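Local coordinates for protein extracellular ligand-binding receptor (Rhodopseudomonas palustris, PDB 3UKJ) that probably binds lignin-derived aromatic acids such as p-coumaric acid and related compounds, as a solute-binding protein serving their transport into the cell, at residues 28-33 against 265-270; 122-127 against 156-161; 135-140 against 163-168. All blocks are in the same frame, centred on the assembly; numbering follows the deposited sequence. Where two conformers were deposited one is given.

Contact 1: residues 28-33 against 265-270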
ATOM      1  N   ARG A  28      -1.711  12.146   3.062  1.00 13.37           N
ATOM      2  CA  ARG A  28      -1.949  13.551   2.844  1.00 13.91           C
ATOM      3  C   ARG A  28      -0.808  14.305   3.525  1.00 13.80           C
ATOM      4  O   ARG A  28      -0.272  15.284   2.971  1.00 14.76           O
ATOM      5  CB  ARG A  28      -3.268  13.944   3.511  1.00 14.64           C
ATOM      6  CG  ARG A  28      -3.629  15.354   3.202  1.00 17.22           C
ATOM      7  CD  ARG A  28      -4.439  15.948   4.244  1.00 22.19           C
ATOM      8  NE  ARG A  28      -3.942  15.613   5.572  1.00 21.78           N
ATOM      9  CZ  ARG A  28      -4.744  15.544   6.621  1.00 21.35           C
ATOM     10  NH1 ARG A  28      -6.063  15.577   6.413  1.00 23.16           N
ATOM     11  NH2 ARG A  28      -4.254  15.183   7.802  1.00 20.51           N
ATOM     12  N   ASN A  29      -0.543  13.945   4.790  1.00 13.48           N
ATOM     13  CA  ASN A  29       0.496  14.641   5.575  1.00 13.00           C
ATOM     14  C   ASN A  29       1.860  14.642   4.857  1.00 13.07           C
ATOM     15  O   ASN A  29       2.547  15.670   4.842  1.00 13.53           O
ATOM     16  CB  ASN A  29       0.657  14.014   6.970  1.00 13.65           C
ATOM     17  CG  ASN A  29      -0.483  14.368   7.942  1.00 16.04           C
ATOM     18  OD1 ASN A  29      -1.442  15.072   7.609  1.00 16.21           O
ATOM     19  ND2 ASN A  29      -0.447  13.735   9.098  1.00 18.27           N
ATOM     20  N   ALA A  30       2.198  13.551   4.177  1.00 12.67           N
ATOM     21  CA  ALA A  30       3.501  13.435   3.514  1.00 12.49           C
ATOM     22  C   ALA A  30       3.680  14.409   2.358  1.00 12.93           C
ATOM     23  O   ALA A  30       4.805  14.711   1.984  1.00 13.36           O
ATOM     24  CB  ALA A  30       3.831  11.997   3.098  1.00 13.09           C
ATOM     25  N   LEU A  31       2.560  14.888   1.795  1.00 12.71           N
ATOM     26  CA  LEU A  31       2.601  15.859   0.703  1.00 12.79           C
ATOM     27  C   LEU A  31       3.300  17.153   1.088  1.00 13.64           C
ATOM     28  O   LEU A  31       3.719  17.917   0.212  1.00 15.14           O
ATOM     29  CB  LEU A  31       1.209  16.161   0.171  1.00 13.24           C
ATOM     30  CG  LEU A  31       0.488  14.923  -0.391  1.00 12.65           C
ATOM     31  CD1 LEU A  31      -0.945  15.317  -0.708  1.00 14.70           C
ATOM     32  CD2 LEU A  31       1.207  14.287  -1.609  1.00 13.57           C
ATOM     33  N   GLU A  32       3.329  17.470   2.386  1.00 13.79           N
ATOM     34  CA  GLU A  32       4.122  18.628   2.825  1.00 14.20           C
ATOM     35  C   GLU A  32       5.612  18.534   2.394  1.00 14.17           C
ATOM     36  O   GLU A  32       6.259  19.558   2.152  1.00 15.44           O
ATOM     37  CB  GLU A  32       3.998  18.831   4.334  1.00 14.84           C
ATOM     38  CG  GLU A  32       4.702  20.091   4.819  1.00 17.01           C
ATOM     39  CD  GLU A  32       4.612  20.300   6.318  1.00 22.36           C
ATOM     40  OE1 GLU A  32       3.780  19.631   6.969  1.00 24.72           O
ATOM     41  OE2 GLU A  32       5.373  21.159   6.841  1.00 25.11           O
ATOM     42  N   PHE A  33       6.104  17.319   2.202  1.00 13.94           N
ATOM     43  CA  PHE A  33       7.530  17.063   2.030  1.00 13.90           C
ATOM     44  C   PHE A  33       7.953  16.727   0.620  1.00 13.78           C
ATOM     45  O   PHE A  33       9.133  16.459   0.386  1.00 15.89           O
ATOM     46  CB  PHE A  33       7.978  15.989   3.022  1.00 14.15           C
ATOM     47  CG  PHE A  33       7.441  16.219   4.416  1.00 14.82           C
ATOM     48  CD1 PHE A  33       7.694  17.413   5.082  1.00 17.19           C
ATOM     49  CD2 PHE A  33       6.692  15.244   5.058  1.00 16.13           C
ATOM     50  CE1 PHE A  33       7.225  17.631   6.395  1.00 17.07           C
ATOM     51  CE2 PHE A  33       6.122  15.495   6.340  1.00 17.03           C
ATOM     52  CZ  PHE A  33       6.446  16.653   7.022  1.00 16.91           C
ATOM     53  N   LEU A 265      15.406   7.893   4.416  1.00 11.64           N
ATOM     54  CA  LEU A 265      15.886   8.807   5.470  1.00 12.83           C
ATOM     55  C   LEU A 265      15.311  10.215   5.303  1.00 13.77           C
ATOM     56  O   LEU A 265      14.909  10.840   6.284  1.00 13.79           O
ATOM     57  CB  LEU A 265      17.413   8.821   5.533  1.00 13.52           C
ATOM     58  CG  LEU A 265      18.108   7.536   5.975  1.00 13.20           C
ATOM     59  CD1 LEU A 265      19.612   7.699   5.679  1.00 14.09           C
ATOM     60  CD2 LEU A 265      17.877   7.279   7.472  1.00 14.44           C
ATOM     61  N   GLU A 266      15.202  10.674   4.054  1.00 14.11           N
ATOM     62  CA  GLU A 266      14.687  12.026   3.771  1.00 14.44           C
ATOM     63  C   GLU A 266      13.258  12.143   4.234  1.00 13.73           C
ATOM     64  O   GLU A 266      12.900  13.052   5.001  1.00 14.61           O
ATOM     65  CB  GLU A 266      14.770  12.350   2.276  1.00 15.24           C
ATOM     66  CG  GLU A 266      14.231  13.762   1.943  1.00 18.50           C
ATOM     67  CD  GLU A 266      14.035  14.019   0.446  1.00 24.38           C
ATOM     68  OE1 GLU A 266      14.571  13.259  -0.390  1.00 29.36           O
ATOM     69  OE2 GLU A 266      13.245  14.915   0.109  1.00 24.59           O
ATOM     70  N   LEU A 267      12.444  11.161   3.855  1.00 13.06           N
ATOM     71  CA  LEU A 267      11.047  11.186   4.237  1.00 12.41           C
ATOM     72  C   LEU A 267      10.860  11.102   5.746  1.00 11.86           C
ATOM     73  O   LEU A 267      10.127  11.910   6.355  1.00 12.54           O
ATOM     74  CB  LEU A 267      10.241  10.075   3.538  1.00 11.98           C
ATOM     75  CG  LEU A 267       8.802   9.900   4.081  1.00 11.63           C
ATOM     76  CD1 LEU A 267       7.916  11.158   3.995  1.00 15.01           C
ATOM     77  CD2 LEU A 267       8.108   8.721   3.391  1.00 12.75           C
ATOM     78  N   ASN A 268      11.493  10.094   6.345  1.00 12.60           N
ATOM     79  CA  ASN A 268      11.285   9.846   7.764  1.00 12.34           C
ATOM     80  C   ASN A 268      11.787  10.947   8.675  1.00 12.86           C
ATOM     81  O   ASN A 268      11.089  11.297   9.655  1.00 13.03           O
ATOM     82  CB  ASN A 268      11.827   8.482   8.188  1.00 11.56           C
ATOM     83  CG  ASN A 268      11.025   7.304   7.624  1.00 12.18           C
ATOM     84  OD1 ASN A 268       9.920   7.452   7.059  1.00 11.94           O
ATOM     85  ND2 ASN A 268      11.525   6.114   7.898  1.00 13.71           N
ATOM     86  N   THR A 269      12.919  11.568   8.318  1.00 13.48           N
ATOM     87  CA  THR A 269      13.414  12.707   9.087  1.00 14.81           C
ATOM     88  C   THR A 269      12.435  13.871   9.056  1.00 14.83           C
ATOM     89  O   THR A 269      12.054  14.370  10.118  1.00 15.64           O
ATOM     90  CB  THR A 269      14.760  13.187   8.583  1.00 15.30           C
ATOM     91  OG1 THR A 269      15.693  12.122   8.749  1.00 17.65           O
ATOM     92  CG2 THR A 269      15.247  14.421   9.417  1.00 17.52           C
ATOM     93  N   ALA A 270      11.882  14.163   7.880  1.00 14.79           N
ATOM     94  CA  ALA A 270      10.886  15.230   7.759  1.00 15.94           C
ATOM     95  C   ALA A 270       9.629  14.892   8.522  1.00 15.44           C
ATOM     96  O   ALA A 270       9.117  15.725   9.287  1.00 16.31           O
ATOM     97  CB  ALA A 270      10.557  15.536   6.309  1.00 16.94           C
TER
HETATM   98  O   HOH W   1      11.409  15.944   1.564  1.00 29.53           O
HETATM   99  O   HOH W   2      10.981  15.661  -1.524  1.00 37.16           O

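Contact 2: residues 122-127 against 156-161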
HETATM    1  N   MSE A 122       4.562  -9.663  -1.134  1.00 11.96           N
HETATM    2  CA  MSE A 122       4.397  -9.672   0.300  1.00 11.58           C
HETATM    3  C   MSE A 122       4.039 -11.051   0.827  1.00 12.15           C
HETATM    4  O   MSE A 122       4.542 -11.466   1.899  1.00 13.41           O
HETATM    5  CB  MSE A 122       3.381  -8.600   0.741  1.00 11.90           C
HETATM    6  CG  MSE A 122       3.805  -7.177   0.274  1.00 10.79           C
HETATM    7 SE   MSE A 122       5.732  -6.832   0.479  0.75  9.26          SE
HETATM    8  CE  MSE A 122       5.724  -5.258   1.609  1.00 13.12           C
ATOM      9  N   GLY A 123       3.156 -11.750   0.117  1.00 10.56           N
ATOM     10  CA  GLY A 123       2.799 -13.108   0.530  1.00 10.84           C
ATOM     11  C   GLY A 123       4.030 -14.000   0.574  1.00 11.83           C
ATOM     12  O   GLY A 123       4.223 -14.729   1.568  1.00 12.62           O
ATOM     13  N   LYS A 124       4.846 -13.997  -0.499  1.00 12.59           N
ATOM     14  CA  LYS A 124       5.968 -14.911  -0.571  1.00 13.05           C
ATOM     15  C   LYS A 124       6.910 -14.813   0.643  1.00 13.78           C
ATOM     16  O   LYS A 124       7.289 -15.820   1.249  1.00 14.24           O
ATOM     17  CB  LYS A 124       6.738 -14.731  -1.880  1.00 13.10           C
ATOM     18  CG  LYS A 124       7.722 -15.852  -2.152  1.00 15.26           C
ATOM     19  CD  LYS A 124       8.387 -15.673  -3.461  1.00 19.87           C
ATOM     20  CE  LYS A 124       9.274 -16.884  -3.720  1.00 22.31           C
ATOM     21  NZ  LYS A 124      10.241 -16.729  -4.844  1.00 28.13           N
ATOM     22  N   VAL A 125       7.173 -13.596   1.107  1.00 13.49           N
ATOM     23  CA  VAL A 125       8.030 -13.467   2.283  1.00 14.68           C
ATOM     24  C   VAL A 125       7.382 -14.062   3.539  1.00 14.76           C
ATOM     25  O   VAL A 125       8.057 -14.747   4.337  1.00 15.37           O
ATOM     26  CB  VAL A 125       8.595 -12.019   2.438  1.00 15.33           C
ATOM     27  CG1 VAL A 125       7.572 -11.049   3.010  1.00 16.51           C
ATOM     28  CG2 VAL A 125       9.866 -12.058   3.283  1.00 18.22           C
ATOM     29  N   LEU A 126       6.064 -13.852   3.684  1.00 13.54           N
ATOM     30  CA  LEU A 126       5.342 -14.455   4.792  1.00 13.37           C
ATOM     31  C   LEU A 126       5.307 -15.984   4.731  1.00 13.63           C
ATOM     32  O   LEU A 126       5.560 -16.659   5.731  1.00 14.09           O
ATOM     33  CB  LEU A 126       3.923 -13.887   4.889  1.00 13.45           C
ATOM     34  CG  LEU A 126       3.793 -12.372   5.053  1.00 13.72           C
ATOM     35  CD1 LEU A 126       2.331 -11.989   5.084  1.00 15.18           C
ATOM     36  CD2 LEU A 126       4.423 -11.928   6.387  1.00 15.04           C
ATOM     37  N   TYR A 127       5.050 -16.530   3.543  1.00 13.81           N
ATOM     38  CA  TYR A 127       4.880 -17.992   3.389  1.00 14.32           C
ATOM     39  C   TYR A 127       6.223 -18.701   3.534  1.00 14.54           C
ATOM     40  O   TYR A 127       6.281 -19.809   4.084  1.00 14.77           O
ATOM     41  CB  TYR A 127       4.207 -18.381   2.044  1.00 14.17           C
ATOM     42  CG  TYR A 127       2.955 -17.599   1.705  1.00 14.32           C
ATOM     43  CD1 TYR A 127       2.128 -17.103   2.711  1.00 12.95           C
ATOM     44  CD2 TYR A 127       2.706 -17.189   0.390  1.00 13.43           C
ATOM     45  CE1 TYR A 127       1.021 -16.287   2.410  1.00 13.13           C
ATOM     46  CE2 TYR A 127       1.622 -16.390   0.077  1.00 14.61           C
ATOM     47  CZ  TYR A 127       0.806 -15.900   1.094  1.00 14.51           C
ATOM     48  OH  TYR A 127      -0.229 -15.037   0.790  1.00 15.20           O
ATOM     49  N   LYS A 156      -3.615 -19.209  -1.021  1.00 14.74           N
ATOM     50  CA  LYS A 156      -3.952 -20.547  -1.520  1.00 15.35           C
ATOM     51  C   LYS A 156      -3.013 -20.973  -2.672  1.00 15.90           C
ATOM     52  O   LYS A 156      -2.430 -22.055  -2.645  1.00 17.07           O
ATOM     53  CB  LYS A 156      -5.418 -20.616  -1.949  1.00 15.65           C
ATOM     54  CG  LYS A 156      -5.870 -22.036  -2.358  1.00 16.58           C
ATOM     55  CD  LYS A 156      -7.345 -22.049  -2.673  1.00 18.01           C
ATOM     56  CE  LYS A 156      -7.866 -23.426  -3.064  1.00 17.46           C
ATOM     57  NZ  LYS A 156      -7.893 -24.456  -1.954  1.00 20.50           N
ATOM     58  N   LYS A 157      -2.775 -20.053  -3.608  1.00 15.67           N
ATOM     59  CA  LYS A 157      -2.000 -20.376  -4.800  1.00 15.54           C
ATOM     60  C   LYS A 157      -0.537 -20.605  -4.398  1.00 15.99           C
ATOM     61  O   LYS A 157       0.033 -21.690  -4.659  1.00 16.54           O
ATOM     62  CB  LYS A 157      -2.129 -19.266  -5.844  1.00 15.22           C
ATOM     63  CG  LYS A 157      -1.304 -19.538  -7.105  1.00 18.15           C
ATOM     64  CD  LYS A 157      -1.635 -18.562  -8.258  1.00 19.28           C
ATOM     65  CE  LYS A 157      -0.817 -18.894  -9.495  1.00 24.75           C
ATOM     66  NZ  LYS A 157      -1.123 -20.273  -9.974  1.00 30.43           N
ATOM     67  N   GLN A 158       0.092 -19.609  -3.760  1.00 15.15           N
ATOM     68  CA  GLN A 158       1.496 -19.824  -3.370  1.00 14.90           C
ATOM     69  C   GLN A 158       1.596 -20.851  -2.258  1.00 14.83           C
ATOM     70  O   GLN A 158       2.526 -21.627  -2.244  1.00 15.17           O
ATOM     71  CB  GLN A 158       2.214 -18.537  -2.961  1.00 15.20           C
ATOM     72  CG  GLN A 158       2.269 -17.470  -4.047  1.00 16.75           C
ATOM     73  CD  GLN A 158       3.347 -16.437  -3.773  1.00 16.75           C
ATOM     74  OE1 GLN A 158       4.533 -16.757  -3.760  1.00 19.49           O
ATOM     75  NE2 GLN A 158       2.943 -15.204  -3.572  1.00 16.25           N
ATOM     76  N   GLY A 159       0.776 -20.688  -1.217  1.00 14.71           N
ATOM     77  CA  GLY A 159       0.811 -21.625  -0.089  1.00 16.15           C
ATOM     78  C   GLY A 159       0.732 -23.094  -0.459  1.00 17.05           C
ATOM     79  O   GLY A 159       1.602 -23.891  -0.054  1.00 17.78           O
ATOM     80  N   GLU A 160      -0.273 -23.484  -1.240  1.00 17.46           N
ATOM     81  CA  GLU A 160      -0.384 -24.912  -1.581  1.00 18.53           C
ATOM     82  C   GLU A 160       0.787 -25.412  -2.407  1.00 18.95           C
ATOM     83  O   GLU A 160       1.236 -26.548  -2.236  1.00 19.22           O
ATOM     84  CB  GLU A 160      -1.710 -25.240  -2.272  1.00 18.35           C
ATOM     85  CG  GLU A 160      -2.913 -24.947  -1.381  1.00 19.44           C
ATOM     86  CD  GLU A 160      -4.259 -25.244  -2.044  1.00 21.32           C
ATOM     87  OE1 GLU A 160      -4.354 -25.254  -3.287  1.00 23.73           O
ATOM     88  OE2 GLU A 160      -5.246 -25.378  -1.312  1.00 21.64           O
ATOM     89  N   ALA A 161       1.322 -24.545  -3.262  1.00 19.39           N
ATOM     90  CA  ALA A 161       2.481 -24.927  -4.081  1.00 19.37           C
ATOM     91  C   ALA A 161       3.710 -25.188  -3.194  1.00 20.17           C
ATOM     92  O   ALA A 161       4.562 -26.015  -3.534  1.00 19.60           O
ATOM     93  CB  ALA A 161       2.786 -23.849  -5.136  1.00 19.98           C
TER

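Contact 3: residues 135-140 against 163-168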
ATOM      1  N   ILE A 135       5.229 -24.431  10.127  1.00 19.25           N
ATOM      2  CA  ILE A 135       3.783 -24.242   9.912  1.00 19.30           C
ATOM      3  C   ILE A 135       3.315 -25.200   8.811  1.00 19.64           C
ATOM      4  O   ILE A 135       3.946 -25.265   7.758  1.00 19.86           O
ATOM      5  CB  ILE A 135       3.508 -22.791   9.470  1.00 18.33           C
ATOM      6  CG1 ILE A 135       3.963 -21.778  10.563  1.00 17.75           C
ATOM      7  CG2 ILE A 135       2.045 -22.606   9.061  1.00 18.10           C
ATOM      8  CD1 ILE A 135       3.431 -22.074  11.960  1.00 16.87           C
ATOM      9  N   LYS A 136       2.310 -26.026   9.117  0.50 19.64           N
ATOM     10  CA  LYS A 136       1.733 -26.941   8.125  0.50 19.59           C
ATOM     11  C   LYS A 136       0.325 -26.517   7.682  0.50 19.07           C
ATOM     12  O   LYS A 136      -0.068 -26.787   6.548  0.50 19.38           O
ATOM     13  CB  LYS A 136       1.700 -28.379   8.656  0.50 19.66           C
ATOM     14  CG  LYS A 136       3.077 -29.025   8.798  0.50 20.54           C
ATOM     15  CD  LYS A 136       2.959 -30.455   9.314  0.50 20.56           C
ATOM     16  CE  LYS A 136       3.081 -30.499  10.840  0.50 21.85           C
ATOM     17  NZ  LYS A 136       3.072 -31.889  11.368  0.50 22.59           N
ATOM     18  N   THR A 137      -0.479 -26.037   8.631  1.00 18.36           N
ATOM     19  CA  THR A 137      -1.867 -25.645   8.380  1.00 17.57           C
ATOM     20  C   THR A 137      -2.053 -24.141   8.633  1.00 16.78           C
ATOM     21  O   THR A 137      -1.434 -23.567   9.539  1.00 15.66           O
ATOM     22  CB  THR A 137      -2.841 -26.394   9.303  1.00 17.55           C
ATOM     23  OG1 THR A 137      -2.376 -26.274  10.651  1.00 17.24           O
ATOM     24  CG2 THR A 137      -2.944 -27.883   8.933  1.00 16.88           C
ATOM     25  N   VAL A 138      -2.860 -23.496   7.784  1.00 16.05           N
ATOM     26  CA  VAL A 138      -3.025 -22.042   7.803  1.00 15.53           C
ATOM     27  C   VAL A 138      -4.491 -21.692   7.661  1.00 14.84           C
ATOM     28  O   VAL A 138      -5.207 -22.327   6.866  1.00 15.14           O
ATOM     29  CB  VAL A 138      -2.302 -21.353   6.635  1.00 15.07           C
ATOM     30  CG1 VAL A 138      -2.236 -19.825   6.885  1.00 15.09           C
ATOM     31  CG2 VAL A 138      -0.903 -21.902   6.474  1.00 17.49           C
ATOM     32  N   GLY A 139      -4.962 -20.829   8.559  1.00 14.19           N
ATOM     33  CA  GLY A 139      -6.304 -20.207   8.441  1.00 14.10           C
ATOM     34  C   GLY A 139      -6.212 -18.774   7.937  1.00 13.96           C
ATOM     35  O   GLY A 139      -5.161 -18.135   8.062  1.00 14.88           O
ATOM     36  N   TYR A 140      -7.325 -18.234   7.438  1.00 13.52           N
ATOM     37  CA  TYR A 140      -7.329 -16.873   6.900  1.00 12.81           C
ATOM     38  C   TYR A 140      -8.535 -16.118   7.440  1.00 13.23           C
ATOM     39  O   TYR A 140      -9.615 -16.684   7.514  1.00 14.04           O
ATOM     40  CB  TYR A 140      -7.411 -16.932   5.379  1.00 12.22           C
ATOM     41  CG  TYR A 140      -7.477 -15.574   4.707  1.00 11.10           C
ATOM     42  CD1 TYR A 140      -6.341 -14.781   4.615  1.00 11.47           C
ATOM     43  CD2 TYR A 140      -8.695 -15.027   4.287  1.00 11.07           C
ATOM     44  CE1 TYR A 140      -6.377 -13.537   3.983  1.00 12.69           C
ATOM     45  CE2 TYR A 140      -8.741 -13.794   3.627  1.00 10.99           C
ATOM     46  CZ  TYR A 140      -7.588 -13.010   3.554  1.00 11.26           C
ATOM     47  OH  TYR A 140      -7.573 -11.792   2.897  1.00 12.32           O
ATOM     48  N   GLY A 163       3.382 -26.475  -0.175  1.00 20.66           N
ATOM     49  CA  GLY A 163       2.991 -27.582   0.683  1.00 20.44           C
ATOM     50  C   GLY A 163       2.298 -27.225   1.975  1.00 20.82           C
ATOM     51  O   GLY A 163       2.027 -28.132   2.775  1.00 22.36           O
ATOM     52  N   LEU A 164       1.805 -25.985   2.070  1.00 19.94           N
ATOM     53  CA  LEU A 164       0.955 -25.563   3.201  1.00 19.32           C
ATOM     54  C   LEU A 164      -0.465 -26.038   2.915  1.00 19.91           C
ATOM     55  O   LEU A 164      -0.872 -26.102   1.757  1.00 20.03           O
ATOM     56  CB  LEU A 164       0.991 -24.027   3.377  1.00 19.30           C
ATOM     57  CG  LEU A 164       2.371 -23.422   3.696  1.00 18.70           C
ATOM     58  CD1 LEU A 164       2.412 -21.923   3.606  1.00 18.36           C
ATOM     59  CD2 LEU A 164       2.868 -23.902   5.047  1.00 20.37           C
ATOM     60  N   LYS A 165      -1.274 -26.176   3.965  1.00 18.10           N
ATOM     61  CA  LYS A 165      -2.628 -26.655   3.804  1.00 19.03           C
ATOM     62  C   LYS A 165      -3.536 -25.601   4.391  1.00 18.60           C
ATOM     63  O   LYS A 165      -3.355 -25.172   5.529  1.00 18.96           O
ATOM     64  CB  LYS A 165      -2.818 -27.972   4.572  1.00 19.84           C
ATOM     65  CG  LYS A 165      -4.221 -28.561   4.479  1.00 23.75           C
ATOM     66  CD  LYS A 165      -4.340 -29.885   5.242  1.00 28.53           C
ATOM     67  CE  LYS A 165      -5.791 -30.395   5.217  1.00 31.80           C
ATOM     68  NZ  LYS A 165      -6.129 -31.255   6.396  1.00 35.54           N
ATOM     69  N   ILE A 166      -4.442 -25.104   3.565  1.00 19.19           N
ATOM     70  CA  ILE A 166      -5.399 -24.087   4.016  1.00 18.58           C
ATOM     71  C   ILE A 166      -6.606 -24.792   4.601  1.00 19.20           C
ATOM     72  O   ILE A 166      -7.320 -25.474   3.866  1.00 19.52           O
ATOM     73  CB  ILE A 166      -5.833 -23.166   2.838  1.00 19.16           C
ATOM     74  CG1 ILE A 166      -4.623 -22.731   1.987  1.00 20.31           C
ATOM     75  CG2 ILE A 166      -6.717 -22.034   3.322  1.00 19.67           C
ATOM     76  CD1 ILE A 166      -3.444 -22.121   2.749  1.00 21.11           C
ATOM     77  N   VAL A 167      -6.958 -24.428   5.843  1.00 18.05           N
ATOM     78  CA  VAL A 167      -7.952 -25.176   6.653  1.00 18.33           C
ATOM     79  C   VAL A 167      -9.161 -24.365   7.118  1.00 18.55           C
ATOM     80  O   VAL A 167     -10.085 -24.909   7.735  1.00 18.75           O
ATOM     81  CB  VAL A 167      -7.305 -25.917   7.866  1.00 18.27           C
ATOM     82  CG1 VAL A 167      -6.215 -26.898   7.361  1.00 17.93           C
ATOM     83  CG2 VAL A 167      -6.714 -24.901   8.882  1.00 17.43           C
ATOM     84  N   ALA A 168      -9.128 -23.057   6.889  1.00 17.99           N
ATOM     85  CA  ALA A 168     -10.271 -22.190   7.249  1.00 17.08           C
ATOM     86  C   ALA A 168     -10.134 -20.847   6.559  1.00 16.75           C
ATOM     87  O   ALA A 168      -9.019 -20.356   6.366  1.00 17.37           O
ATOM     88  CB  ALA A 168     -10.339 -21.995   8.751  1.00 16.65           C
TER

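Contact 1: residues 28-33 against 265-270
Phe33 lays its ring against Ala270, joining the C-terminal part of helix 21-30 and the residues just beyond to helix 261-275 in the two-lobed fold of a periplasmic binding protein. Ala270 CB sits over one face in a CH-pi contact, 3.8 Å from the centroid of the Phe33 ring and 18° off the ring normal, nearer the CD1 side than the middle. Over the opposite face lies CB of the preceding Glu32, leaving the ring sandwiched between the Ala270 methyl and the Glu32 methylene. With CG anti to its own carbonyl carbon (chi1 -45°), the phenyl group swings toward the helix, and its CZ reaches to 3.6 Å from Ala270 O. Leu267 comes at the ring obliquely with one branch, CD1 standing 4.4 Å from Phe33 CD2; the same methyl meets Ala30 CB at 4.3 Å. Beyond Leu267, Phe288 of helix 282-304 continues the apolar layer. Without the ring, as with an alanine here, Ala270 CB and Leu267 CD1 would probably lose their aromatic partner and a gap would open between the segments. Two waters bridge Phe33 O and Glu266 OE2, the first lying 2.6 Å from each of these oxygens.

Contact 2: residues 122-127 against 156-161
Helix segments 122-127 and 156-161 run in roughly the same direction, their axes 10.1 Å apart at closest approach and inclined by 32°, with the CA atoms of Tyr127 and Gly159 only 6.5 Å from each other. Gln158 is the residue most covered, and it reaches across between Lys124 and Tyr127. Its CB touches the Tyr127 ring obliquely, 3.6 Å from CD2, while the amide farther out stands almost upright to that ring, the two planes 86° apart. Since CG is anti to the carbonyl carbon (chi1 -60°) and the chain is extended beyond it, the amide arrives at helix 119-132, where OE1 lies 3.5 Å from Lys124 CB, crossing the lysine chain at about a right angle. Both helices pack on one face of the larger sheet of the periplasmic binding protein fold, helix 146-161 being the connection of a beta-alpha-beta unit. The polar ends are tied by Asp154, one turn before Gln158: its OD1 accepts from Gln158 NE2, which also bonds to Pro120 O, and its OD2 is hydrogen-bonded to Tyr127 OH. The two acceptors at NE2 settle which way round the amide lies, and Asp154 anchors the hydroxyl end of the ring. Tyr127 CD2 also comes within 4.3 Å of Gly159 N. Gly123 is the confined glycine: its carbonyl O stands 3.0 Å above the Tyr127 ring plane, over the centre, and a CB there would run into Tyr127 OH.

Contact 3: residues 135-140 against 163-168
Lys165 O is approached by two donors of the neighbouring strand: Val138 N, in a 2.9 Å hydrogen bond nearly along the C=O axis, and the CA-H of Thr137, in a weaker contact with CA 3.3 Å away. Val138 O is used in the same way, taking Val167 N at 2.9 Å (N-H...O 162°) and the CA-H of Ile166. Hydrogen bonds from Lys165 N to Lys136 O and from Tyr140 N to Ala168 O extend the pairing in both directions. Helix 146-161 connects the two parallel strands in a beta-alpha-beta crossover, with 165-172 at the edge of the sheet. Because Tyr140 N bonds to Ala168 O rather than Val167 O, the edge strand holds one residue more, as in a beta bulge; Ala168 N is buried there without a partner. On the face carrying Val138 and Ile166, which helices 119-132 and 146-161 cover, Ile166 CD1 butts against Val138 CB at 4.1 Å, and Val138 CG2 packs beside Leu164 CB. Leu164 CD2 presses to 3.2 Å from Ile135 O, a tight fit. On the face carrying Thr137, that residue turns OG1 between its backbone N and carbonyl carbon (chi1 50°), where it bonds to Asp192 N, while its methyl CG2 meets Val167 CG1 at 3.8 Å.

From the N terminus, the chain first lays down 28-33, whose partner 265-270 arrives more than 230 residues later; contact 1 thus closes a long loop that encloses the other two and joins the region of helix 21-30 to helix 261-275. Within it, helix 119-132 leads into strand 137-143, then helix 146-161 and strand 165-172. The loops of contacts 2 and 3 cross instead of nesting. They touch: Gly159 O probably accepts a hydrogen bond from Leu164 N, and Tyr127 packs on Leu164. Contact 3 joins edge strand 165-172 to strand 137-143, and contact 2 holds together the two helices covering this part of the seven-stranded sheet. Contact 1, centred 32 Å from contact 2, lies on the opposite side of the chain's centre.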